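Side-chain contacts in phenolpthiocerol synthesis type-I polyketide synthase ppsA (Mycobacterium bovis, PDB 7AKC), which probably extends long-chain fatty acyl starters toward the phthiocerol lipid core as a subunit of a polyketide synthase complex, this chain being the subunit's acyltransferase domain: residues A[88-93]-A[291-296]; A[106-111]-A[120-125]. One frame throughout, in Å; residues are numbered along the deposited sequence.

Contact 1 (A[88-93]-A[291-296])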
loop_
_atom_site.group_PDB
_atom_site.type_symbol
_atom_site.label_atom_id
_atom_site.label_comp_id
_atom_site.label_asym_id
_atom_site.label_seq_id
_atom_site.Cartn_x
_atom_site.Cartn_y
_atom_site.Cartn_z
ATOM N N ILE A 88 -5.152 -9.852 5.431
ATOM C CA ILE A 88 -3.818 -10.445 5.652
ATOM C C ILE A 88 -3.880 -11.984 5.776
ATOM O O ILE A 88 -2.956 -12.667 5.340
ATOM C CB ILE A 88 -3.035 -9.798 6.819
ATOM C CG1 ILE A 88 -1.570 -10.295 6.863
ATOM C CG2 ILE A 88 -3.762 -10.004 8.152
ATOM C CD1 ILE A 88 -0.698 -9.659 7.891
ATOM N N GLY A 89 -4.992 -12.530 6.267
ATOM C CA GLY A 89 -5.153 -13.982 6.350
ATOM C C GLY A 89 -5.134 -14.593 4.962
ATOM O O GLY A 89 -4.353 -15.496 4.679
ATOM N N MET A 90 -5.904 -13.980 4.063
ATOM C CA MET A 90 -6.019 -14.365 2.662
ATOM C C MET A 90 -4.693 -14.157 1.931
ATOM O O MET A 90 -4.314 -15.006 1.137
ATOM C CB MET A 90 -7.139 -13.548 2.003
ATOM C CG MET A 90 -7.456 -13.971 0.607
ATOM S SD MET A 90 -8.649 -15.334 0.538
ATOM C CE MET A 90 -8.748 -15.508 -1.202
ATOM N N GLN A 91 -3.960 -13.075 2.234
ATOM C CA GLN A 91 -2.655 -12.804 1.619
ATOM C C GLN A 91 -1.620 -13.888 2.005
ATOM O O GLN A 91 -0.967 -14.450 1.134
ATOM C CB GLN A 91 -2.157 -11.395 1.983
ATOM C CG GLN A 91 -2.882 -10.273 1.225
ATOM C CD GLN A 91 -2.594 -8.915 1.828
ATOM O OE1 GLN A 91 -2.357 -8.789 3.024
ATOM N NE2 GLN A 91 -2.582 -7.856 1.020
ATOM N N LEU A 92 -1.534 -14.217 3.302
ATOM C CA LEU A 92 -0.606 -15.227 3.795
ATOM C C LEU A 92 -0.943 -16.625 3.273
ATOM O O LEU A 92 -0.022 -17.386 2.957
ATOM C CB LEU A 92 -0.557 -15.232 5.333
ATOM C CG LEU A 92 -0.036 -13.955 6.006
ATOM C CD1 LEU A 92 0.036 -14.142 7.507
ATOM C CD2 LEU A 92 1.344 -13.537 5.451
ATOM N N ALA A 93 -2.240 -16.952 3.142
ATOM C CA ALA A 93 -2.622 -18.273 2.638
ATOM C C ALA A 93 -2.467 -18.389 1.117
ATOM O O ALA A 93 -2.078 -19.465 0.629
ATOM C CB ALA A 93 -4.030 -18.659 3.090
ATOM N N ILE A 291 -0.845 -10.424 -4.811
ATOM C CA ILE A 291 -1.394 -11.517 -4.009
ATOM C C ILE A 291 -2.686 -11.047 -3.391
ATOM O O ILE A 291 -2.687 -10.523 -2.272
ATOM C CB ILE A 291 -0.377 -12.023 -2.952
ATOM C CG1 ILE A 291 1.035 -12.228 -3.574
ATOM C CG2 ILE A 291 -0.872 -13.300 -2.293
ATOM C CD1 ILE A 291 1.065 -13.205 -4.749
ATOM N N SER A 292 -3.784 -11.157 -4.141
ATOM C CA SER A 292 -5.072 -10.651 -3.678
ATOM C C SER A 292 -6.249 -11.463 -4.233
ATOM O O SER A 292 -6.077 -12.240 -5.166
ATOM C CB SER A 292 -5.234 -9.203 -4.120
ATOM O OG SER A 292 -5.318 -9.153 -5.535
ATOM N N ALA A 293 -7.452 -11.205 -3.718
ATOM C CA ALA A 293 -8.675 -11.858 -4.183
ATOM C C ALA A 293 -9.201 -11.247 -5.506
ATOM O O ALA A 293 -10.090 -11.833 -6.110
ATOM C CB ALA A 293 -9.749 -11.779 -3.103
ATOM N N HIS A 294 -8.646 -10.087 -5.964
ATOM C CA HIS A 294 -9.041 -9.367 -7.185
ATOM C C HIS A 294 -7.958 -8.335 -7.555
ATOM O O HIS A 294 -7.564 -7.524 -6.715
ATOM C CB HIS A 294 -10.409 -8.672 -7.003
ATOM C CG HIS A 294 -10.924 -8.036 -8.259
ATOM N ND1 HIS A 294 -11.626 -8.768 -9.202
ATOM C CD2 HIS A 294 -10.788 -6.765 -8.706
ATOM C CE1 HIS A 294 -11.905 -7.919 -10.180
ATOM N NE2 HIS A 294 -11.422 -6.703 -9.926
ATOM N N PRO A 295 -7.464 -8.357 -8.806
ATOM C CA PRO A 295 -6.366 -7.442 -9.184
ATOM C C PRO A 295 -6.763 -5.976 -9.327
ATOM O O PRO A 295 -7.618 -5.637 -10.134
ATOM C CB PRO A 295 -5.872 -8.023 -10.513
ATOM C CG PRO A 295 -7.072 -8.700 -11.077
ATOM C CD PRO A 295 -7.817 -9.269 -9.906
ATOM N N LEU A 296 -6.193 -5.120 -8.504
ATOM C CA LEU A 296 -6.483 -3.689 -8.521
ATOM C C LEU A 296 -5.252 -2.818 -8.820
ATOM O O LEU A 296 -5.406 -1.675 -9.237
ATOM C CB LEU A 296 -7.081 -3.273 -7.179
ATOM C CG LEU A 296 -8.444 -3.885 -6.889
ATOM C CD1 LEU A 296 -8.848 -3.677 -5.442
ATOM C CD2 LEU A 296 -9.493 -3.384 -7.873
HETATM O O HOH W 1 -2.985 -8.112 -1.685
#

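Contact 2 (A[106-111]-A[120-125])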
loop_
_atom_site.group_PDB
_atom_site.type_symbol
_atom_site.label_atom_id
_atom_site.label_comp_id
_atom_site.label_asym_id
_atom_site.label_seq_id
_atom_site.Cartn_x
_atom_site.Cartn_y
_atom_site.Cartn_z
ATOM N N ASP A 106 11.139 -13.611 -5.072
ATOM C CA ASP A 106 12.517 -13.205 -4.847
ATOM C C ASP A 106 12.549 -11.831 -4.129
ATOM O O ASP A 106 13.589 -11.430 -3.604
ATOM C CB ASP A 106 13.236 -13.113 -6.186
ATOM C CG ASP A 106 13.196 -14.436 -6.929
ATOM O OD1 ASP A 106 13.821 -15.412 -6.438
ATOM O OD2 ASP A 106 12.522 -14.507 -7.988
ATOM N N LEU A 107 11.410 -11.126 -4.102
ATOM C CA LEU A 107 11.273 -9.800 -3.549
ATOM C C LEU A 107 9.791 -9.555 -3.277
ATOM O O LEU A 107 8.914 -10.103 -3.960
ATOM C CB LEU A 107 11.753 -8.789 -4.594
ATOM C CG LEU A 107 11.884 -7.358 -4.122
ATOM C CD1 LEU A 107 13.302 -7.059 -3.706
ATOM C CD2 LEU A 107 11.467 -6.388 -5.219
ATOM N N VAL A 108 9.517 -8.796 -2.232
ATOM C CA VAL A 108 8.133 -8.423 -1.929
ATOM C C VAL A 108 7.983 -6.909 -1.857
ATOM O O VAL A 108 8.911 -6.205 -1.476
ATOM C CB VAL A 108 7.570 -9.143 -0.674
ATOM C CG1 VAL A 108 7.602 -10.662 -0.840
ATOM C CG2 VAL A 108 8.303 -8.715 0.580
ATOM N N ILE A 109 6.783 -6.399 -2.216
ATOM C CA ILE A 109 6.456 -4.988 -2.109
ATOM C C ILE A 109 5.072 -4.924 -1.524
ATOM O O ILE A 109 4.154 -5.554 -2.022
ATOM C CB ILE A 109 6.527 -4.263 -3.473
ATOM C CG1 ILE A 109 7.981 -4.274 -4.025
ATOM C CG2 ILE A 109 6.006 -2.850 -3.335
ATOM C CD1 ILE A 109 8.151 -3.700 -5.435
ATOM N N GLY A 110 4.937 -4.202 -0.437
ATOM C CA GLY A 110 3.649 -4.013 0.219
ATOM C C GLY A 110 3.205 -2.583 -0.018
ATOM O O GLY A 110 3.971 -1.650 0.205
ATOM N N HIS A 111 1.955 -2.410 -0.439
ATOM C CA HIS A 111 1.290 -1.146 -0.737
ATOM C C HIS A 111 0.407 -0.784 0.462
ATOM O O HIS A 111 -0.443 -1.583 0.879
ATOM C CB HIS A 111 0.450 -1.358 -1.994
ATOM C CG HIS A 111 -0.507 -0.275 -2.356
ATOM N ND1 HIS A 111 -1.764 -0.186 -1.744
ATOM C CD2 HIS A 111 -0.444 0.637 -3.355
ATOM C CE1 HIS A 111 -2.387 0.817 -2.353
ATOM N NE2 HIS A 111 -1.623 1.352 -3.316
ATOM N N VAL A 120 5.883 -9.799 6.726
ATOM C CA VAL A 120 5.770 -11.175 7.227
ATOM C C VAL A 120 6.340 -12.171 6.211
ATOM O O VAL A 120 7.086 -13.076 6.595
ATOM C CB VAL A 120 4.311 -11.536 7.605
ATOM C CG1 VAL A 120 4.169 -13.023 7.929
ATOM C CG2 VAL A 120 3.838 -10.700 8.781
ATOM N N VAL A 121 5.960 -12.036 4.929
ATOM C CA VAL A 121 6.434 -12.943 3.877
ATOM C C VAL A 121 7.949 -12.836 3.675
ATOM O O VAL A 121 8.615 -13.847 3.429
ATOM C CB VAL A 121 5.646 -12.767 2.562
ATOM C CG1 VAL A 121 6.281 -13.555 1.420
ATOM C CG2 VAL A 121 4.198 -13.181 2.750
ATOM N N ALA A 122 8.505 -11.638 3.870
ATOM C CA ALA A 122 9.944 -11.424 3.765
ATOM C C ALA A 122 10.735 -11.960 4.970
ATOM O O ALA A 122 11.943 -12.033 4.891
ATOM C CB ALA A 122 10.240 -9.944 3.570
ATOM N N GLY A 123 10.063 -12.310 6.066
ATOM C CA GLY A 123 10.718 -12.822 7.259
ATOM C C GLY A 123 11.073 -11.775 8.299
ATOM O O GLY A 123 11.676 -12.112 9.317
ATOM N N ALA A 124 10.710 -10.491 8.066
ATOM C CA ALA A 124 11.037 -9.443 9.043
ATOM C C ALA A 124 10.195 -9.568 10.307
ATOM O O ALA A 124 10.652 -9.255 11.404
ATOM C CB ALA A 124 10.862 -8.066 8.423
ATOM N N LEU A 125 8.976 -10.066 10.159
ATOM C CA LEU A 125 8.053 -10.304 11.260
ATOM C C LEU A 125 7.456 -11.688 11.093
ATOM O O LEU A 125 7.293 -12.168 9.965
ATOM C CB LEU A 125 6.882 -9.298 11.128
ATOM C CG LEU A 125 6.801 -8.049 12.027
ATOM C CD1 LEU A 125 8.076 -7.284 12.058
ATOM C CD2 LEU A 125 5.737 -7.099 11.502
#

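Contact 1 (A[88-93]-A[291-296])
Q91 and I291 meet where helix 79-100 packs against the loop that leaves strand 287-290, in the parallel α/β part of the acyltransferase domain. No direct hydrogen bond joins the segments, and together they bury 171 Å². The polar link is one water, which accepts from Q91 NE2 at 2.7 Å and donates to I291 O at 2.5 Å, an unusually short distance on which nothing here rests. Because Q91 NE2 also donates to S28 O, two hydrogen bonds hold this buried amide, which should restrict its rotation. The residue lies close to the probable nucleophile elbow without touching it. Van der Waals contacts run both ways. Q91 CG lies 3.5 Å from I291 O; it sits beside its own backbone N (chi1 -75°), and the chain then extends past the carbonyl toward the water. In return I291 CG2 comes to 3.6 Å from Q91 O, a carbonyl that also receives a bond from T95 OG1, while CG1 and CD1 lead away from residues 88-93. I291 touches F25 and Y27 of the neighbouring strand and W98 further along the helix. Apolar contact is looser: M90, its CG anti to the backbone N (chi1 -173°), reaches across until CE stands 4.3 Å from A293 CB.

Contact 2 (A[106-111]-A[120-125])
The hydrogen bond from G123 N to V120 O, 3.1 Å long, closes the turn in which A122 packs its methyl on V108. Two bonds back into the last helical turn and the positive phi of G123 (93°), which suits a residue with no side chain, identify a Schellman motif. T238 OG1 is hydrogen-bonded to A122 O, fastening the turn to the region before strand 240-242. Across the contact everything is apolar, and 103 Å² is buried. V108 points from the strand toward the helix end and acts as a fork. Its CG1, beside the backbone N and anti to the carbonyl carbon (chi1 -59°), comes within 3.9 Å of V121 CG1. The other branch, CG2, lies between the backbone N and the carbonyl carbon and meets A122 CB at 3.8 Å. The two valine side chains meet at a slant, through one methyl each. Y27 touches both valines and I241 touches both V108 and A122, so side chains of the adjacent strands flank the fork. Strand 107-110 ends at G110, the first glycine of a GHSMG sequence leading into helix 115-121; this strand-turn-helix arrangement is consistent with the nucleophile elbow of acyltransferases.

How the contacts relate
From the N terminus, strand 23-27 comes first, followed by helix 79-100, which supplies the first half of contact 1. Strand 107-110 and helix 115-121 come next, and contact 2 closes the short connection between them, with eight residues separating its segments. The chain then runs on to strand 287-290, and residues 291-296 complete contact 1 across 197 intervening residues, so contact 2 is nested within contact 1. Strand 23-27 lies between strands 107-110 and 287-290 in the parallel sheet. With centres 14 Å apart, the contacts touch through L92 of helix 79-100: its CD2 packs 3.8 Å from V120 CG1 and 3.9 Å from V121 CG2, tying the two helices together.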